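Local atomic coordinates of histone-lysine N-methyltransferase SETMAR (Homo sapiens, PDB entry 3K9J), a protein that joins a histone methylase to an Hsmar1-derived transposase region, the domain in this structure, and acts in DNA double-strand break repair, restart of stalled replication forks and DNA integration. Residues N25-V30 against P169-L174; K136-L141 against L160-L165. The protein carries 3 engineered substitutions. One frame throughout, in Å; residues are numbered along the deposited sequence.

Following the chain from its N terminus, helix 21-40 comes first and supplies residues 25-30, whose partner, residues 169-174, arrives 139 residues later; contact 1 therefore closes a long loop that takes in the whole mixed sheet. Nested within that loop, contact 2 spans only the short way from strand 139-141 through helix 151-159 to strand 163-164, the parallel edge of the sheet. The chain then passes directly from contact 2 into the second half of contact 1. The two centres lie about 19 Å apart, and Leu174 packs on Leu141 between them. One contact pairs strands; the other ties the N-terminal helix to the loop beyond the last strand.

Contact 1 of 2, residues N25-V30 against P169-L174; sequences NRRFEV and PYSPDL
Arg27 reaches out of helix 21-40 and takes hold of Asp173 and Ser171 in the loop that follows the last strand. The side chain leaves CB with CG anti to the carbonyl carbon and beside the backbone N, and CG comes 3.3 Å from Ser171 OG; CD keeps beside the same oxygen. A bend about the CG-CD bond (chi3 43°) then turns the guanidinium toward the loop. NE does not bond to the loop; it donates instead to the carbonyl oxygen of Gly235. Beyond CZ the two terminal nitrogens grip the carboxylate end-on. NH1 gives a nearly straight bond to Asp173 OD1 at 2.9 Å, with 168° at the hydrogen, while NH2 stands 2.9 Å from Asp173 OD2. Both oxygens use their syn lone pairs, and the two flat groups are only 15° from coplanar, the classical bidentate form of an arginine-carboxylate salt bridge.

Within the RNase H-like fold of this DDE-type transposase region, the loop lies near the metal site: the side chain of Pro169 is about 7 Å from that of the magnesium ligand Asp143. The loop curls into a 3-10 turn at 172-174, where Leu174 N bonds to Ser171 O at 3.1 Å, bringing the serine and aspartate side chains round to the same arginine. Ser171 OG also receives a weak bond from Arg27 NH1 (2.8 Å) and donates its own hydrogen bond to Pro169 O at 2.8 Å, from above the carbonyl plane. Pro169 CD meets Arg26 CG at 4.3 Å. The buried ion pair is enclosed by the C-terminal residues, with NH2 also bonding to Ser236 O and Tyr237 packing against both Arg27 and Asp173.

Contact 2 of 2, residues K136-L141 against L160-L165; sequences KRPILL and LGYEVL. Engineered in segment 136-141: Arg137 (natural residue Gly).
Pro138 rests on the aromatic ring of Tyr162, the pyrrolidine CB 3.5 Å from Tyr162 CE2 and CG over one face, shifted toward the rim, in a CH-pi contact. With chi1 at -80°, the tyrosine ring swings beneath the proline; its hydroxyl bonds to Asn122.

From there the two segments run as parallel strands. Leu140 N donates to Glu163 O at 2.8 Å, and Leu165 N to Leu140 O at 2.9 Å, so Leu140 is held through both its N-H and its C=O, between Glu163 and Leu165. This is the strand pairing of a beta-alpha-beta unit whose helix, 151-159, ends in a Schellman motif at Gly161 (positive phi) before the chain enters strand 163-164. A water bridges Pro138 O and Gly161 O where the strands part and also lies over one face of the guanidinium of Arg137, an engineered residue.

On one face the Ile139 and Glu163 side chains lie alongside each other, pointing the same way, with Ile139 CG1 4.1 Å from Glu163 CB. The other isoleucine branch, CG2, fits the hollow between Leu165 CD1, 3.9 Å away, and the backbone oxygen of Glu163. On the opposite face Leu140 CB faces Val164 CG2 at 4.2 Å.

Helix 21-40 covers the Ile139 face, where Arg37 of the same chain forms a salt bridge with Glu163, and Leu157 of helix 151-159 packs against Leu140 and Val164 on the other. Helix 111-128 receives Pro138 and Tyr162, strand 47-56 continues the sheet beyond 139-141, and Ser33 of the second subunit bonds to Val164 N.

Contact 1 of 2, residues N25-V30 against P169-L174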
# COMPACT_ATOMS: atom_id res chain seq x y z
N ASN B 25 5.49 12.42 3.37
CA ASN B 25 5.99 11.14 3.88
C ASN B 25 5.26 9.97 3.22
O ASN B 25 5.86 8.94 2.92
CB ASN B 25 5.84 11.07 5.40
CG ASN B 25 6.79 12.03 6.14
OD1 ASN B 25 6.62 12.28 7.34
ND2 ASN B 25 7.79 12.55 5.44
N ARG B 26 3.96 10.13 3.00
CA ARG B 26 3.18 9.06 2.40
C ARG B 26 3.61 8.81 0.95
O ARG B 26 3.80 7.68 0.54
CB ARG B 26 1.68 9.38 2.47
CG ARG B 26 0.82 8.24 2.96
CD ARG B 26 1.31 6.89 2.46
NE ARG B 26 0.22 5.96 2.15
CZ ARG B 26 0.34 4.64 2.23
NH1 ARG B 26 1.49 4.12 2.61
NH2 ARG B 26 -0.68 3.85 1.93
N ARG B 27 3.79 9.89 0.19
CA ARG B 27 4.25 9.76 -1.20
C ARG B 27 5.64 9.14 -1.25
O ARG B 27 5.89 8.24 -2.06
CB ARG B 27 4.28 11.13 -1.90
CG ARG B 27 2.88 11.70 -2.12
CD ARG B 27 2.91 13.19 -2.50
NE ARG B 27 3.95 13.51 -3.47
CZ ARG B 27 3.80 13.43 -4.79
NH1 ARG B 27 2.65 13.03 -5.30
NH2 ARG B 27 4.82 13.75 -5.61
N PHE B 28 6.53 9.59 -0.37
CA PHE B 28 7.86 9.01 -0.24
C PHE B 28 7.84 7.51 0.04
O PHE B 28 8.51 6.71 -0.64
CB PHE B 28 8.65 9.73 0.87
CG PHE B 28 10.09 9.32 0.94
CD1 PHE B 28 11.09 10.13 0.39
CD2 PHE B 28 10.47 8.14 1.55
CE1 PHE B 28 12.41 9.76 0.44
CE2 PHE B 28 11.80 7.76 1.61
CZ PHE B 28 12.78 8.58 1.05
N GLU B 29 7.11 7.13 1.08
CA GLU B 29 6.99 5.73 1.52
C GLU B 29 6.54 4.80 0.39
O GLU B 29 7.22 3.81 0.05
CB GLU B 29 5.99 5.65 2.68
CG GLU B 29 5.83 4.26 3.29
CD GLU B 29 4.74 4.21 4.37
OE1 GLU B 29 4.81 3.31 5.24
OE2 GLU B 29 3.82 5.07 4.36
N VAL B 30 5.41 5.14 -0.21
CA VAL B 30 4.87 4.35 -1.29
C VAL B 30 5.80 4.32 -2.49
O VAL B 30 6.05 3.26 -3.06
CB VAL B 30 3.48 4.85 -1.72
CG1 VAL B 30 2.97 4.05 -2.91
CG2 VAL B 30 2.49 4.79 -0.54
N PRO B 169 -2.28 9.70 -1.35
CA PRO B 169 -3.24 10.78 -1.61
C PRO B 169 -2.64 11.89 -2.47
O PRO B 169 -1.43 12.09 -2.47
CB PRO B 169 -3.54 11.32 -0.22
CG PRO B 169 -3.32 10.15 0.70
CD PRO B 169 -2.17 9.40 0.09
N TYR B 170 -3.50 12.61 -3.19
CA TYR B 170 -3.11 13.81 -3.92
C TYR B 170 -1.90 13.60 -4.82
O TYR B 170 -1.01 14.45 -4.88
CB TYR B 170 -2.86 14.95 -2.92
CG TYR B 170 -4.06 15.21 -2.05
CD1 TYR B 170 -4.00 15.09 -0.67
CD2 TYR B 170 -5.28 15.53 -2.63
CE1 TYR B 170 -5.12 15.30 0.11
CE2 TYR B 170 -6.41 15.74 -1.86
CZ TYR B 170 -6.32 15.63 -0.49
OH TYR B 170 -7.45 15.84 0.27
N SER B 171 -1.88 12.50 -5.55
CA SER B 171 -0.73 12.18 -6.37
C SER B 171 -1.08 11.82 -7.82
O SER B 171 -0.79 10.72 -8.27
CB SER B 171 0.10 11.06 -5.72
OG SER B 171 0.50 11.43 -4.42
N PRO B 172 -1.68 12.76 -8.56
CA PRO B 172 -1.93 12.53 -9.99
C PRO B 172 -0.62 12.38 -10.75
O PRO B 172 -0.59 11.81 -11.85
CB PRO B 172 -2.63 13.82 -10.45
CG PRO B 172 -2.98 14.58 -9.23
CD PRO B 172 -2.08 14.11 -8.12
N ASP B 173 0.46 12.94 -10.21
CA ASP B 173 1.74 12.86 -10.89
C ASP B 173 2.28 11.44 -10.90
O ASP B 173 3.26 11.16 -11.59
CB ASP B 173 2.77 13.86 -10.32
CG ASP B 173 2.95 13.75 -8.80
OD1 ASP B 173 2.09 13.15 -8.11
OD2 ASP B 173 3.96 14.29 -8.29
N LEU B 174 1.62 10.55 -10.15
CA LEU B 174 2.00 9.14 -10.09
C LEU B 174 0.93 8.22 -10.73
O LEU B 174 1.00 7.00 -10.60
CB LEU B 174 2.23 8.73 -8.62
CG LEU B 174 3.62 8.73 -7.99
CD1 LEU B 174 4.62 9.58 -8.72
CD2 LEU B 174 3.57 9.06 -6.48

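Contact 2 of 2, residues K136-L141 against L160-L165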
# COMPACT_ATOMS: atom_id res chain seq x y z
N LYS B 136 -0.86 -13.06 -17.29
CA LYS B 136 -0.47 -12.91 -15.89
C LYS B 136 -1.51 -12.17 -15.06
O LYS B 136 -2.34 -11.43 -15.59
CB LYS B 136 0.89 -12.21 -15.79
CG LYS B 136 1.46 -12.20 -14.38
CD LYS B 136 1.42 -13.58 -13.74
CE LYS B 136 2.01 -13.57 -12.34
NZ LYS B 136 2.35 -14.94 -11.88
N ARG B 137 -1.46 -12.37 -13.74
CA ARG B 137 -2.42 -11.77 -12.82
C ARG B 137 -2.32 -10.26 -12.85
O ARG B 137 -1.25 -9.72 -12.59
CB ARG B 137 -2.11 -12.25 -11.40
CG ARG B 137 -1.97 -13.75 -11.27
CD ARG B 137 -3.33 -14.38 -11.21
NE ARG B 137 -4.04 -13.97 -10.01
CZ ARG B 137 -5.32 -13.61 -9.99
NH1 ARG B 137 -6.02 -13.60 -11.12
NH2 ARG B 137 -5.90 -13.26 -8.85
N PRO B 138 -3.42 -9.56 -13.15
CA PRO B 138 -3.41 -8.10 -13.24
C PRO B 138 -3.25 -7.46 -11.87
O PRO B 138 -3.67 -8.00 -10.85
CB PRO B 138 -4.81 -7.77 -13.81
CG PRO B 138 -5.35 -9.07 -14.31
CD PRO B 138 -4.75 -10.12 -13.46
N ILE B 139 -2.62 -6.30 -11.87
CA ILE B 139 -2.54 -5.46 -10.69
C ILE B 139 -3.12 -4.11 -11.07
O ILE B 139 -2.71 -3.53 -12.06
CB ILE B 139 -1.09 -5.24 -10.29
CG1 ILE B 139 -0.43 -6.57 -9.95
CG2 ILE B 139 -0.99 -4.26 -9.12
CD1 ILE B 139 1.09 -6.43 -9.65
N LEU B 140 -4.08 -3.61 -10.30
CA LEU B 140 -4.76 -2.37 -10.64
C LEU B 140 -4.05 -1.18 -9.97
O LEU B 140 -3.79 -1.19 -8.78
CB LEU B 140 -6.21 -2.43 -10.15
CG LEU B 140 -7.04 -1.18 -10.46
CD1 LEU B 140 -7.11 -0.91 -11.98
CD2 LEU B 140 -8.44 -1.33 -9.86
N LEU B 141 -3.72 -0.16 -10.77
CA LEU B 141 -3.26 1.11 -10.23
C LEU B 141 -4.38 2.11 -10.49
O LEU B 141 -4.73 2.38 -11.64
CB LEU B 141 -1.99 1.55 -10.96
CG LEU B 141 -1.41 2.95 -10.70
CD1 LEU B 141 -1.34 3.22 -9.23
CD2 LEU B 141 -0.02 3.06 -11.32
N LEU B 160 -12.63 -10.98 -8.66
CA LEU B 160 -11.98 -11.24 -9.94
C LEU B 160 -10.47 -11.44 -9.77
O LEU B 160 -9.74 -11.68 -10.74
CB LEU B 160 -12.24 -10.07 -10.90
CG LEU B 160 -13.71 -9.94 -11.36
CD1 LEU B 160 -13.88 -8.77 -12.34
CD2 LEU B 160 -14.20 -11.24 -11.98
N GLY B 161 -10.00 -11.32 -8.53
CA GLY B 161 -8.61 -11.59 -8.20
C GLY B 161 -7.65 -10.48 -8.60
O GLY B 161 -6.49 -10.75 -8.95
N TYR B 162 -8.11 -9.23 -8.56
CA TYR B 162 -7.22 -8.08 -8.83
C TYR B 162 -6.52 -7.59 -7.57
O TYR B 162 -7.15 -7.14 -6.62
CB TYR B 162 -7.99 -6.92 -9.44
CG TYR B 162 -8.28 -7.04 -10.92
CD1 TYR B 162 -9.22 -7.96 -11.40
CD2 TYR B 162 -7.66 -6.21 -11.84
CE1 TYR B 162 -9.49 -8.07 -12.76
CE2 TYR B 162 -7.93 -6.29 -13.20
CZ TYR B 162 -8.85 -7.22 -13.66
OH TYR B 162 -9.11 -7.30 -15.03
N GLU B 163 -5.20 -7.69 -7.57
CA GLU B 163 -4.40 -7.02 -6.59
C GLU B 163 -4.50 -5.53 -6.90
O GLU B 163 -4.74 -5.17 -8.06
CB GLU B 163 -2.97 -7.48 -6.82
CG GLU B 163 -2.23 -7.90 -5.64
CD GLU B 163 -0.78 -8.16 -6.00
OE1 GLU B 163 -0.49 -9.23 -6.59
OE2 GLU B 163 0.06 -7.29 -5.71
N VAL B 164 -4.38 -4.67 -5.89
CA VAL B 164 -4.36 -3.22 -6.11
C VAL B 164 -3.04 -2.66 -5.55
O VAL B 164 -2.58 -3.08 -4.50
CB VAL B 164 -5.58 -2.50 -5.45
CG1 VAL B 164 -5.50 -0.99 -5.64
CG2 VAL B 164 -6.90 -3.00 -6.05
N LEU B 165 -2.43 -1.73 -6.27
CA LEU B 165 -1.15 -1.18 -5.86
C LEU B 165 -1.41 -0.06 -4.86
O LEU B 165 -2.38 0.68 -4.99
CB LEU B 165 -0.44 -0.64 -7.11
CG LEU B 165 1.04 -0.76 -7.42
CD1 LEU B 165 1.62 -2.14 -7.13
CD2 LEU B 165 1.22 -0.41 -8.90
O HOH W 1 -3.60 -10.22 -9.41